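Local coordinates for SusD superfamily protein (Bacteroides vulgatus, PDB 3MYV), which probably binds polysaccharide at the bacterial outer membrane for uptake, like other SusD-type glycan-capturing lipoproteins, at residues H65-L70 and L432-E436; N58-F63 and H415-D420; F128-K134 and W425-V431; L26-Y32 and R78-I82; D42-D46 and T407-K411. One frame throughout, in Å; residues are numbered along the deposited sequence.

How the interactions relate
Four of the five contacts join the N-terminal part of the chain to its C-terminal part across roughly 290 to 360 residues; interaction 4 alone is local, tying helix 13-27 to helix 77-94. Along the chain most of them cross, but interaction 3 is nested inside the loop closed by interaction 1, and interaction 4 closes before interaction 3 opens. Interactions 2 and 5 are the closest pair, with centres about 10 Å apart, and share Arg410. Phe128 packs on Leu432 and Leu70, and Lys44 of interaction 5 meets His65 of interaction 1. The loops between strand 408-409 and helix 438-441 are thus seated on N-terminal helices and loops, so distant parts of the chain are joined.

Interaction 1 of 5, residues H65-L70 and L432-E436; sequences HRPNSL and LPIPE
The imidazole of His65 carries the methyl CD2 of Leu432 over one face, 3.5 Å from the ring centroid and 10° off the ring normal, a CH-pi contact. At the ring edge, ND1 of His65 donates to Leu70 O at 2.7 Å, nearly in the ring plane, while NE2 is hydrogen-bonded to Lys44 NZ. The guanidinium of Arg66 has CB of Ser69 over one face.

Beside the imidazole the two loops mesh through prolines. Pro433 pushes its CG against Arg66 C at 3.5 Å, and the Pro67 and Pro433 side chains cross at about a right angle, with Pro67 CG 4.0 Å from Pro433 CB. Leu70 runs past Pro433 in the opposite direction, and its CD1 also reaches Pro435 CG at 3.9 Å. Residues Arg66 to Ser69 form a type I beta turn, whose Pro67 O accepts from Glu436 N at 2.9 Å, the donor lying well above the carbonyl plane. Glu436 extends fully from the backbone, CG anti to N (chi1 -180°), and its OE1 is bridged by a water to Asn68 ND2.

Phe128 of helix 103-128 packs against both Leu70 and Leu432. With both imidazole nitrogens engaged, the His65 ring is fixed in rotation and presents a flat face to Leu432; the neighbouring lysine would probably disfavour a protonated imidazole.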
# COMPACT_ATOMS: atom_id res chain seq x y z
N HIS A 65 15.23 9.89 9.24
CA HIS A 65 15.83 8.70 8.62
C HIS A 65 17.30 8.99 8.31
O HIS A 65 17.63 10.06 7.81
CB HIS A 65 15.14 8.35 7.31
CG HIS A 65 13.66 8.31 7.39
ND1 HIS A 65 12.99 7.34 8.09
CD2 HIS A 65 12.71 9.10 6.83
CE1 HIS A 65 11.69 7.55 8.00
NE2 HIS A 65 11.49 8.62 7.23
N ARG A 66 18.16 8.01 8.55
CA ARG A 66 19.56 8.17 8.14
C ARG A 66 20.20 6.85 7.71
O ARG A 66 19.69 5.77 8.02
CB ARG A 66 20.36 8.85 9.24
CG ARG A 66 20.30 8.16 10.55
CD ARG A 66 20.96 8.99 11.64
NE ARG A 66 21.58 8.10 12.62
CZ ARG A 66 20.98 7.59 13.69
NH1 ARG A 66 19.71 7.90 13.98
NH2 ARG A 66 21.65 6.78 14.49
N PRO A 67 21.30 6.93 6.93
CA PRO A 67 21.86 5.71 6.38
C PRO A 67 22.22 4.63 7.42
O PRO A 67 22.04 3.44 7.14
CB PRO A 67 23.11 6.22 5.64
CG PRO A 67 22.73 7.57 5.24
CD PRO A 67 21.93 8.12 6.36
N ASN A 68 22.69 5.02 8.61
CA ASN A 68 23.01 4.04 9.66
C ASN A 68 21.84 3.67 10.56
O ASN A 68 22.00 2.84 11.46
CB ASN A 68 24.25 4.47 10.48
CG ASN A 68 24.00 5.66 11.41
OD1 ASN A 68 22.87 6.14 11.56
ND2 ASN A 68 25.07 6.12 12.05
N SER A 69 20.66 4.23 10.29
CA SER A 69 19.45 3.91 11.05
C SER A 69 18.26 4.41 10.23
O SER A 69 17.82 5.55 10.38
CB SER A 69 19.49 4.57 12.43
OG SER A 69 18.48 4.08 13.28
N LEU A 70 17.74 3.55 9.34
CA LEU A 70 16.66 4.01 8.44
C LEU A 70 15.44 4.49 9.22
O LEU A 70 14.78 5.40 8.77
CB LEU A 70 16.28 2.98 7.39
CG LEU A 70 17.01 3.07 6.04
CD1 LEU A 70 18.55 2.99 6.17
CD2 LEU A 70 16.47 2.01 5.09
N LEU A 432 13.75 7.16 1.23
CA LEU A 432 14.62 6.67 2.31
C LEU A 432 16.05 6.59 1.84
O LEU A 432 16.32 6.46 0.63
CB LEU A 432 14.19 5.29 2.77
CG LEU A 432 12.88 5.21 3.55
CD1 LEU A 432 12.47 3.76 3.65
CD2 LEU A 432 12.93 5.88 4.94
N PRO A 433 17.01 6.68 2.79
CA PRO A 433 18.39 6.46 2.38
C PRO A 433 18.71 4.97 2.19
O PRO A 433 18.09 4.09 2.81
CB PRO A 433 19.18 7.05 3.53
CG PRO A 433 18.32 6.72 4.74
CD PRO A 433 16.90 6.91 4.25
N ILE A 434 19.67 4.70 1.31
CA ILE A 434 20.27 3.39 1.17
C ILE A 434 20.99 3.06 2.49
O ILE A 434 21.76 3.91 2.99
CB ILE A 434 21.28 3.35 -0.04
CG1 ILE A 434 20.63 3.79 -1.37
CG2 ILE A 434 21.91 1.95 -0.16
CD1 ILE A 434 19.43 2.98 -1.82
N PRO A 435 20.74 1.88 3.08
CA PRO A 435 21.42 1.52 4.34
C PRO A 435 22.93 1.51 4.19
O PRO A 435 23.46 1.00 3.20
CB PRO A 435 20.91 0.10 4.63
CG PRO A 435 19.63 0.00 3.87
CD PRO A 435 19.76 0.86 2.67
N GLU A 436 23.60 2.05 5.20
CA GLU A 436 25.05 2.23 5.18
C GLU A 436 25.78 0.91 4.88
O GLU A 436 26.77 0.89 4.14
CB GLU A 436 25.50 2.79 6.53
CG GLU A 436 27.00 3.04 6.65
CD GLU A 436 27.40 3.63 8.00
OE1 GLU A 436 27.36 2.90 9.02
OE2 GLU A 436 27.78 4.82 8.03
O HOH W 1 27.68 4.70 11.07

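Interaction 2 of 5, residues N58-F63 and H415-D420; sequences NTCYMF and HLPSVD
Tyr61 meets 415-420 with its hydroxyl: OH lies 2.7 Å from His415 ND1, a hydrogen bond in which either group could be the donor, and it accepts from Leu416 N at 3.0 Å. The rings of Tyr61 and His415 have nearly parallel planes (2° apart) and meet rim to rim. Apolar groups fill in around the phenol, with Leu416 CG 3.7 Å from Tyr61 CE2 and Val419 CG2 3.6 Å from Tyr61 CZ. CG of Tyr61 stands anti to the backbone N (chi1 172°), which sends the ring out from the helix toward the loop. Met62, a selenomethionine, curls through two bent torsions to bring its CE within 3.5 Å of Pro417 O.

The carboxylate of Asp420 approaches 58-63 through water. One water joins Tyr61 O to both the backbone N and OD2 of Asp420; another links Met62 O to the same OD2.

Outside this shell, residues Leu416 to Val419 form a type II beta turn, and helix 56-61 ends in a Schellman motif with Phe63 at C-prime. Arg410 bonds to the carbonyl oxygens of Tyr61 and Asp420, tying the two segments together. The contact therefore combines a directly gripped phenol, whose hydroxyl bonds to His415 ND1 and accepts a backbone N-H, with a carboxylate linked by waters to the oxygens of Tyr61 and Met62, Arg410 adding a second donor to Tyr61 O.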
# COMPACT_ATOMS: atom_id res chain seq x y z
N ASN A 58 6.41 7.87 14.46
CA ASN A 58 7.05 9.13 14.78
C ASN A 58 8.19 9.49 13.80
O ASN A 58 8.22 10.59 13.25
CB ASN A 58 7.53 9.11 16.22
CG ASN A 58 8.06 10.45 16.67
OD1 ASN A 58 9.21 10.76 16.45
ND2 ASN A 58 7.23 11.24 17.29
N THR A 59 9.10 8.54 13.56
CA THR A 59 10.23 8.76 12.68
C THR A 59 9.74 8.94 11.24
O THR A 59 10.23 9.80 10.55
CB THR A 59 11.28 7.63 12.81
OG1 THR A 59 10.70 6.36 12.45
CG2 THR A 59 11.85 7.59 14.28
N CYS A 60 8.73 8.18 10.80
CA CYS A 60 8.13 8.47 9.47
C CYS A 60 7.52 9.88 9.40
O CYS A 60 7.78 10.65 8.46
CB CYS A 60 7.10 7.41 9.08
SG CYS A 60 7.84 5.80 8.67
N TYR A 61 6.72 10.23 10.39
CA TYR A 61 6.09 11.56 10.42
C TYR A 61 7.12 12.68 10.38
O TYR A 61 6.96 13.68 9.67
CB TYR A 61 5.25 11.65 11.68
CG TYR A 61 4.67 12.99 11.99
CD1 TYR A 61 3.61 13.49 11.25
CD2 TYR A 61 5.11 13.72 13.09
CE1 TYR A 61 3.04 14.74 11.57
CE2 TYR A 61 4.55 14.95 13.42
CZ TYR A 61 3.51 15.45 12.66
OH TYR A 61 2.98 16.66 12.99
N MSE A 62 8.19 12.49 11.15
CA MSE A 62 9.25 13.50 11.27
C MSE A 62 10.32 13.37 10.19
O MSE A 62 11.32 14.10 10.22
CB MSE A 62 9.88 13.39 12.66
CG MSE A 62 8.92 13.68 13.81
SE MSE A 62 8.21 15.47 13.81
CE MSE A 62 9.83 16.53 14.17
N PHE A 63 10.13 12.48 9.21
CA PHE A 63 11.19 12.19 8.20
C PHE A 63 12.58 12.05 8.85
O PHE A 63 13.58 12.48 8.30
CB PHE A 63 11.20 13.21 7.05
CG PHE A 63 9.98 13.12 6.16
CD1 PHE A 63 8.72 13.51 6.63
CD2 PHE A 63 10.08 12.63 4.85
CE1 PHE A 63 7.56 13.39 5.82
CE2 PHE A 63 8.93 12.52 4.01
CZ PHE A 63 7.67 12.90 4.50
N HIS A 415 -0.42 19.46 14.93
CA HIS A 415 0.87 18.95 14.48
C HIS A 415 1.95 19.17 15.54
O HIS A 415 1.91 20.15 16.30
CB HIS A 415 1.27 19.58 13.15
CG HIS A 415 0.61 18.96 11.96
ND1 HIS A 415 1.03 17.76 11.42
CD2 HIS A 415 -0.41 19.38 11.18
CE1 HIS A 415 0.28 17.46 10.38
NE2 HIS A 415 -0.62 18.42 10.23
N LEU A 416 2.92 18.27 15.56
CA LEU A 416 4.03 18.39 16.49
C LEU A 416 5.03 19.46 16.09
O LEU A 416 5.14 19.81 14.90
CB LEU A 416 4.78 17.06 16.58
CG LEU A 416 3.98 15.80 16.95
CD1 LEU A 416 4.93 14.63 17.15
CD2 LEU A 416 3.14 16.05 18.19
N PRO A 417 5.78 19.98 17.07
CA PRO A 417 6.80 20.97 16.70
C PRO A 417 7.82 20.39 15.71
O PRO A 417 8.12 19.21 15.74
CB PRO A 417 7.50 21.28 18.04
CG PRO A 417 6.53 20.89 19.10
CD PRO A 417 5.71 19.75 18.52
N SER A 418 8.32 21.25 14.84
CA SER A 418 9.36 20.89 13.90
C SER A 418 8.97 19.91 12.81
O SER A 418 9.84 19.48 12.06
CB SER A 418 10.60 20.39 14.63
OG SER A 418 11.10 21.41 15.47
N VAL A 419 7.68 19.60 12.68
CA VAL A 419 7.22 18.82 11.52
C VAL A 419 7.64 19.54 10.23
O VAL A 419 7.72 20.79 10.20
CB VAL A 419 5.70 18.58 11.52
CG1 VAL A 419 4.93 19.91 11.40
CG2 VAL A 419 5.32 17.59 10.40
N ASP A 420 7.96 18.78 9.19
CA ASP A 420 8.22 19.36 7.87
C ASP A 420 6.89 19.81 7.27
O ASP A 420 6.03 18.99 6.92
CB ASP A 420 8.93 18.37 6.95
CG ASP A 420 10.32 18.03 7.41
OD1 ASP A 420 11.24 18.88 7.32
OD2 ASP A 420 10.50 16.92 7.90
O HOH W 2 8.27 16.05 9.01
O HOH W 3 12.93 16.41 8.71

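Interaction 3 of 5, residues F128-K134 and W425-V431; sequences FGYPYTK and WDFYKCV
Lys134 lies along one face of the Trp425 indole, its chain fully extended with CG anti to the backbone N (chi1 -175°). Lys134 CA stands 3.7 Å from the centroid of the six-membered ring in a CH-pi contact, and its methylenes continue over the indole. NZ then reaches past the ring to Trp425 O at 2.7 Å. A weaker salt bridge runs from Lys134 NZ to Asp426 OD1 at 3.3 Å, with a water joining the same two atoms.

These residues pack the start of helix 132-135 and the turn leaving helix 103-128 against the loop that follows strand 422-423. Tyr130, from the turn after helix 103-128, meets that loop on several sides: Val431 CG1 lies over one ring face toward the rim, Trp425 O comes to the edge 3.3 Å from Tyr130 CD2, and Cys430 SG makes an oblique sulfur-aromatic contact 3.4 Å from Tyr130 CE2. A water links Tyr130 OH to Tyr428 O, and another bridges Gly129 O and Cys430 O.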
# COMPACT_ATOMS: atom_id res chain seq x y z
N PHE A 128 12.47 3.93 -2.19
CA PHE A 128 13.88 4.30 -2.38
C PHE A 128 14.23 5.11 -3.64
O PHE A 128 15.34 5.61 -3.74
CB PHE A 128 14.78 3.07 -2.24
CG PHE A 128 14.73 2.48 -0.88
CD1 PHE A 128 15.58 2.96 0.13
CD2 PHE A 128 13.83 1.48 -0.56
CE1 PHE A 128 15.52 2.42 1.41
CE2 PHE A 128 13.77 0.94 0.73
CZ PHE A 128 14.60 1.42 1.71
N GLY A 129 13.27 5.24 -4.56
CA GLY A 129 13.40 6.08 -5.72
C GLY A 129 12.35 7.16 -5.75
O GLY A 129 11.29 7.05 -5.11
N TYR A 130 12.67 8.25 -6.45
CA TYR A 130 11.76 9.35 -6.61
C TYR A 130 10.58 8.87 -7.47
O TYR A 130 10.72 7.89 -8.26
CB TYR A 130 12.48 10.57 -7.24
CG TYR A 130 13.39 11.28 -6.27
CD1 TYR A 130 14.66 10.79 -5.97
CD2 TYR A 130 12.97 12.44 -5.61
CE1 TYR A 130 15.48 11.44 -5.07
CE2 TYR A 130 13.79 13.09 -4.72
CZ TYR A 130 15.04 12.60 -4.44
OH TYR A 130 15.87 13.27 -3.54
N PRO A 131 9.40 9.50 -7.32
CA PRO A 131 8.24 9.04 -8.10
C PRO A 131 8.54 8.96 -9.58
O PRO A 131 9.15 9.88 -10.15
CB PRO A 131 7.19 10.13 -7.83
CG PRO A 131 7.57 10.69 -6.52
CD PRO A 131 9.06 10.66 -6.48
N TYR A 132 8.10 7.88 -10.20
CA TYR A 132 8.27 7.74 -11.64
C TYR A 132 7.85 8.99 -12.39
O TYR A 132 8.54 9.42 -13.33
CB TYR A 132 7.49 6.54 -12.19
CG TYR A 132 7.60 6.45 -13.70
CD1 TYR A 132 8.67 5.81 -14.28
CD2 TYR A 132 6.66 7.06 -14.54
CE1 TYR A 132 8.80 5.73 -15.64
CE2 TYR A 132 6.78 6.99 -15.90
CZ TYR A 132 7.86 6.33 -16.46
OH TYR A 132 8.01 6.27 -17.82
N THR A 133 6.71 9.56 -11.98
CA THR A 133 6.12 10.69 -12.67
C THR A 133 6.94 11.97 -12.53
O THR A 133 6.74 12.89 -13.29
CB THR A 133 4.66 10.93 -12.21
OG1 THR A 133 4.59 10.82 -10.79
CG2 THR A 133 3.75 9.89 -12.83
N LYS A 134 7.91 12.03 -11.62
CA LYS A 134 8.79 13.23 -11.54
C LYS A 134 9.64 13.45 -12.80
O LYS A 134 9.83 14.59 -13.26
CB LYS A 134 9.72 13.16 -10.32
CG LYS A 134 10.57 14.43 -10.14
CD LYS A 134 11.46 14.33 -8.93
CE LYS A 134 12.16 15.65 -8.69
NZ LYS A 134 13.16 15.51 -7.58
N TRP A 425 8.15 16.41 -4.21
CA TRP A 425 9.09 15.45 -4.77
C TRP A 425 10.53 15.98 -4.95
O TRP A 425 11.39 15.29 -5.49
CB TRP A 425 8.52 14.79 -6.02
CG TRP A 425 8.27 15.66 -7.21
CD1 TRP A 425 8.87 16.85 -7.50
CD2 TRP A 425 7.37 15.37 -8.30
NE1 TRP A 425 8.38 17.34 -8.70
CE2 TRP A 425 7.48 16.44 -9.22
CE3 TRP A 425 6.53 14.31 -8.61
CZ2 TRP A 425 6.74 16.50 -10.41
CZ3 TRP A 425 5.78 14.36 -9.80
CH2 TRP A 425 5.89 15.45 -10.68
N ASP A 426 10.77 17.22 -4.54
CA ASP A 426 12.13 17.80 -4.53
C ASP A 426 12.76 17.71 -3.15
O ASP A 426 13.94 18.01 -2.99
CB ASP A 426 12.10 19.26 -4.96
CG ASP A 426 11.69 19.43 -6.42
OD1 ASP A 426 12.00 18.57 -7.25
OD2 ASP A 426 11.08 20.47 -6.72
N PHE A 427 11.97 17.30 -2.15
CA PHE A 427 12.48 17.12 -0.79
C PHE A 427 13.33 15.87 -0.71
O PHE A 427 12.87 14.79 -1.06
CB PHE A 427 11.31 16.97 0.17
CG PHE A 427 11.70 16.89 1.62
CD1 PHE A 427 12.69 17.72 2.15
CD2 PHE A 427 11.00 16.06 2.48
CE1 PHE A 427 13.01 17.66 3.50
CE2 PHE A 427 11.31 16.02 3.81
CZ PHE A 427 12.31 16.82 4.32
N TYR A 428 14.58 16.00 -0.25
CA TYR A 428 15.53 14.90 -0.38
C TYR A 428 15.11 13.68 0.43
O TYR A 428 15.51 12.55 0.12
CB TYR A 428 16.97 15.33 -0.07
CG TYR A 428 17.36 15.42 1.39
CD1 TYR A 428 17.05 16.54 2.15
CD2 TYR A 428 18.08 14.41 2.00
CE1 TYR A 428 17.43 16.64 3.48
CE2 TYR A 428 18.47 14.50 3.31
CZ TYR A 428 18.14 15.61 4.05
OH TYR A 428 18.52 15.69 5.37
N LYS A 429 14.29 13.91 1.46
CA LYS A 429 13.83 12.81 2.30
C LYS A 429 12.49 12.24 1.86
O LYS A 429 11.89 11.46 2.60
CB LYS A 429 13.86 13.20 3.78
CG LYS A 429 15.28 13.51 4.24
CD LYS A 429 15.43 13.56 5.72
CE LYS A 429 14.86 14.84 6.32
NZ LYS A 429 15.26 14.95 7.75
N CYS A 430 12.03 12.61 0.65
CA CYS A 430 10.86 11.92 0.07
C CYS A 430 11.18 10.50 -0.39
O CYS A 430 10.28 9.75 -0.80
CB CYS A 430 10.20 12.73 -1.07
SG CYS A 430 11.05 12.64 -2.70
N VAL A 431 12.46 10.13 -0.30
CA VAL A 431 12.92 8.76 -0.37
C VAL A 431 13.73 8.44 0.87
O VAL A 431 14.31 9.34 1.50
CB VAL A 431 13.78 8.48 -1.62
CG1 VAL A 431 12.92 8.59 -2.90
CG2 VAL A 431 14.99 9.43 -1.70
O HOH W 4 9.39 9.08 -3.57
O HOH W 5 17.33 11.84 -1.80
O HOH W 6 14.78 17.85 -7.36

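Interaction 4 of 5, residues L26-Y32 and R78-I82; sequences LMSGSGY and RPFYI
Arg78 leaves its helix with CG anti to the backbone N (chi1 -177°) and then bends at the next two torsions, curling its guanidinium back over the end of helix 13-27. NH1 of Arg78 donates to Leu26 O at 2.9 Å; the bond is nearly straight (163°), lies in the guanidinium plane and uses a lone pair in the carbonyl plane. Leu26 CD2 lies over one face of that guanidinium, toward its rim.

Tyr32 likewise extends its ring away from its own backbone N (chi1 -170°), bringing it onto Pro79. Pro79 CG stands 3.7 Å from the centroid of the Tyr32 ring, over its centre, in a CH-pi contact, while Ile82 CD1 meets the ring edge, 3.8 Å from Tyr32 CD2. Ile82 also turns CG1 toward Leu26 CB at 3.6 Å. On the outer side, Leu26 CD1 approaches the edge of the Tyr81 ring, 3.7 Å from Tyr81 CE1.

Behind this layer Ile82 packs on Val116 and Cys120 of helix 103-128, and Tyr32 OH bonds to Asp123 of the same helix. The arginine thus gives a carbonyl at the C-terminal end of helix 13-27 a charged donor, which probably suits the partial negative charge there, beside an apolar layer of leucine, isoleucine, proline and tyrosine.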
# COMPACT_ATOMS: atom_id res chain seq x y z
N LEU A 26 6.47 -13.95 5.83
CA LEU A 26 7.51 -12.94 5.93
C LEU A 26 6.93 -11.54 5.75
O LEU A 26 7.34 -10.56 6.40
CB LEU A 26 8.61 -13.20 4.87
CG LEU A 26 9.48 -14.42 5.13
CD1 LEU A 26 10.27 -14.90 3.87
CD2 LEU A 26 10.41 -14.14 6.32
N MSE A 27 6.00 -11.43 4.82
CA MSE A 27 5.42 -10.14 4.46
C MSE A 27 4.58 -9.55 5.60
O MSE A 27 4.46 -8.31 5.75
CB MSE A 27 4.56 -10.33 3.21
CG MSE A 27 4.13 -9.09 2.57
SE MSE A 27 3.10 -9.40 0.87
CE MSE A 27 3.73 -10.98 0.42
N SER A 28 4.03 -10.43 6.43
CA SER A 28 3.16 -10.01 7.55
C SER A 28 3.91 -9.41 8.74
O SER A 28 3.29 -8.94 9.70
CB SER A 28 2.38 -11.22 8.05
OG SER A 28 3.25 -12.05 8.79
N GLY A 29 5.25 -9.41 8.69
CA GLY A 29 6.04 -8.90 9.79
C GLY A 29 5.74 -7.42 9.98
O GLY A 29 5.44 -6.70 9.02
N SER A 30 5.84 -6.96 11.22
CA SER A 30 5.54 -5.55 11.53
C SER A 30 6.50 -4.60 10.80
O SER A 30 6.14 -3.46 10.53
CB SER A 30 5.62 -5.30 13.03
OG SER A 30 6.92 -5.60 13.50
N GLY A 31 7.68 -5.09 10.42
CA GLY A 31 8.63 -4.32 9.63
C GLY A 31 8.24 -4.06 8.18
O GLY A 31 8.88 -3.22 7.50
N TYR A 32 7.24 -4.79 7.68
CA TYR A 32 6.74 -4.60 6.30
C TYR A 32 5.21 -4.39 6.31
O TYR A 32 4.76 -3.33 6.73
CB TYR A 32 7.26 -5.74 5.40
CG TYR A 32 7.04 -5.59 3.89
CD1 TYR A 32 6.78 -4.34 3.30
CD2 TYR A 32 7.14 -6.70 3.04
CE1 TYR A 32 6.57 -4.21 1.90
CE2 TYR A 32 6.95 -6.58 1.65
CZ TYR A 32 6.66 -5.34 1.09
OH TYR A 32 6.49 -5.21 -0.26
N ARG A 78 13.28 -6.52 4.53
CA ARG A 78 12.26 -7.55 4.43
C ARG A 78 11.80 -7.77 2.97
O ARG A 78 11.76 -8.91 2.53
CB ARG A 78 11.09 -7.30 5.40
CG ARG A 78 10.01 -8.38 5.40
CD ARG A 78 10.56 -9.76 5.57
NE ARG A 78 11.32 -9.82 6.80
CZ ARG A 78 10.82 -10.07 8.01
NH1 ARG A 78 9.55 -10.38 8.22
NH2 ARG A 78 11.65 -10.07 9.04
N PRO A 79 11.51 -6.69 2.20
CA PRO A 79 11.17 -6.98 0.81
C PRO A 79 12.32 -7.64 0.04
O PRO A 79 12.09 -8.48 -0.82
CB PRO A 79 10.88 -5.59 0.23
CG PRO A 79 10.31 -4.87 1.39
CD PRO A 79 11.14 -5.32 2.57
N PHE A 80 13.57 -7.30 0.35
CA PHE A 80 14.69 -7.94 -0.34
C PHE A 80 14.81 -9.40 0.03
O PHE A 80 15.13 -10.20 -0.83
CB PHE A 80 16.02 -7.23 -0.11
CG PHE A 80 16.27 -6.14 -1.08
CD1 PHE A 80 16.30 -6.40 -2.44
CD2 PHE A 80 16.39 -4.83 -0.65
CE1 PHE A 80 16.52 -5.37 -3.35
CE2 PHE A 80 16.61 -3.82 -1.56
CZ PHE A 80 16.68 -4.08 -2.90
N TYR A 81 14.57 -9.72 1.30
CA TYR A 81 14.62 -11.09 1.76
C TYR A 81 13.54 -11.91 1.05
O TYR A 81 13.80 -13.01 0.59
CB TYR A 81 14.45 -11.16 3.30
CG TYR A 81 14.71 -12.55 3.85
CD1 TYR A 81 13.69 -13.50 3.89
CD2 TYR A 81 15.97 -12.93 4.29
CE1 TYR A 81 13.91 -14.77 4.35
CE2 TYR A 81 16.20 -14.22 4.76
CZ TYR A 81 15.17 -15.12 4.79
OH TYR A 81 15.38 -16.39 5.24
N ILE A 82 12.35 -11.36 0.95
CA ILE A 82 11.26 -12.04 0.28
C ILE A 82 11.58 -12.26 -1.20
O ILE A 82 11.32 -13.35 -1.74
CB ILE A 82 9.92 -11.28 0.47
CG1 ILE A 82 9.49 -11.28 1.95
CG2 ILE A 82 8.80 -11.92 -0.38
CD1 ILE A 82 8.41 -10.21 2.28

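Interaction 5 of 5, residues D42-D46 and T407-K411; sequences DMKGD and TIVRK
Arg410 bonds edge-on to two carbonyl oxygens of the 42-46 turn, the close-fitting side of this contact. Its NH2 donates to Met43 O at 3.1 Å on a lone pair in the carbonyl plane, and its NE donates to Gly45 O, also at 3.1 Å, from 40° above that carbonyl's plane. Both acceptors lie close to the guanidinium plane, so the pair of bonds fixes the group's rotation. Bends at the second and third torsions (chi3 85°) swing the guanidinium back toward the turn. Next to it Ile408 packs its branches on backbone, CG2 3.6 Å from Gly45 C and CD1 3.6 Å from Lys44 O.

Ile408 belongs to strand 408-409, which pairs antiparallel with strand 422-423 in a two-stranded hairpin; its side chain also rests on helix 397-403, while NH1 of Arg410 is taken by Asp420 O.

The other flank is wetter. Asp46 CB comes within 3.4 Å of Val409 O, but its carboxylate meets the strand through water: one water accepts from Val409 N and donates to Asp46 OD2, and a second donates to both Asp46 OD2 and Val409 O. The remaining oxygen, OD1 of Asp46, forms a salt bridge with Arg397, while Val409 directs its CB away from 42-46 and is exposed.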
# COMPACT_ATOMS: atom_id res chain seq x y z
N ASP A 42 0.88 6.75 5.48
CA ASP A 42 -0.05 7.65 6.16
C ASP A 42 0.64 8.77 6.93
O ASP A 42 0.23 9.93 6.86
CB ASP A 42 -0.94 6.85 7.11
CG ASP A 42 -2.01 6.05 6.37
OD1 ASP A 42 -2.91 6.69 5.83
OD2 ASP A 42 -1.94 4.80 6.36
N MSE A 43 1.70 8.43 7.68
CA MSE A 43 2.31 9.42 8.57
C MSE A 43 3.04 10.52 7.80
O MSE A 43 3.23 11.61 8.33
CB MSE A 43 3.24 8.76 9.58
CG MSE A 43 2.48 7.82 10.56
SE MSE A 43 1.35 8.78 11.81
CE MSE A 43 0.06 7.40 12.08
N LYS A 44 3.40 10.24 6.56
CA LYS A 44 4.08 11.20 5.69
C LYS A 44 3.13 12.10 4.87
O LYS A 44 3.57 13.05 4.19
CB LYS A 44 5.06 10.44 4.76
CG LYS A 44 6.16 9.76 5.53
CD LYS A 44 7.17 8.98 4.68
CE LYS A 44 8.39 8.57 5.51
NZ LYS A 44 9.20 9.76 5.87
N GLY A 45 1.85 11.77 4.91
CA GLY A 45 0.82 12.60 4.30
C GLY A 45 0.35 13.75 5.20
O GLY A 45 1.03 14.14 6.16
N ASP A 46 -0.83 14.26 4.88
CA ASP A 46 -1.45 15.36 5.64
C ASP A 46 -2.65 14.93 6.49
O ASP A 46 -3.27 15.77 7.19
CB ASP A 46 -1.87 16.48 4.67
CG ASP A 46 -2.85 16.01 3.63
OD1 ASP A 46 -3.08 14.79 3.53
OD2 ASP A 46 -3.40 16.86 2.91
N THR A 407 2.21 19.40 -3.36
CA THR A 407 2.91 19.74 -2.11
C THR A 407 2.02 19.28 -0.97
O THR A 407 0.84 19.65 -0.90
CB THR A 407 3.13 21.23 -1.98
OG1 THR A 407 3.85 21.68 -3.11
CG2 THR A 407 3.89 21.57 -0.69
N ILE A 408 2.57 18.43 -0.10
CA ILE A 408 1.85 17.97 1.10
C ILE A 408 2.02 19.06 2.15
O ILE A 408 3.14 19.42 2.51
CB ILE A 408 2.39 16.62 1.61
CG1 ILE A 408 2.43 15.58 0.47
CG2 ILE A 408 1.50 16.07 2.75
CD1 ILE A 408 3.12 14.32 0.83
N VAL A 409 0.90 19.64 2.59
CA VAL A 409 0.91 20.71 3.59
C VAL A 409 0.51 20.13 4.95
O VAL A 409 -0.58 19.56 5.11
CB VAL A 409 -0.03 21.85 3.20
CG1 VAL A 409 -0.05 22.92 4.30
CG2 VAL A 409 0.38 22.45 1.84
N ARG A 410 1.42 20.26 5.90
CA ARG A 410 1.31 19.67 7.23
C ARG A 410 1.67 20.75 8.23
O ARG A 410 2.80 20.85 8.69
CB ARG A 410 2.27 18.46 7.35
CG ARG A 410 2.16 17.51 6.15
CD ARG A 410 3.47 16.84 5.77
NE ARG A 410 3.68 15.65 6.57
CZ ARG A 410 4.75 15.38 7.32
NH1 ARG A 410 5.79 16.18 7.35
NH2 ARG A 410 4.78 14.25 7.99
N LYS A 411 0.68 21.58 8.53
CA LYS A 411 0.90 22.69 9.43
C LYS A 411 -0.36 23.03 10.22
O LYS A 411 -1.49 22.63 9.86
CB LYS A 411 1.44 23.90 8.66
CG LYS A 411 0.48 24.56 7.70
CD LYS A 411 1.19 25.67 6.93
CE LYS A 411 0.25 26.33 5.91
NZ LYS A 411 0.85 27.52 5.24
O HOH W 7 -1.64 18.47 1.61
O HOH W 8 -3.10 19.79 4.00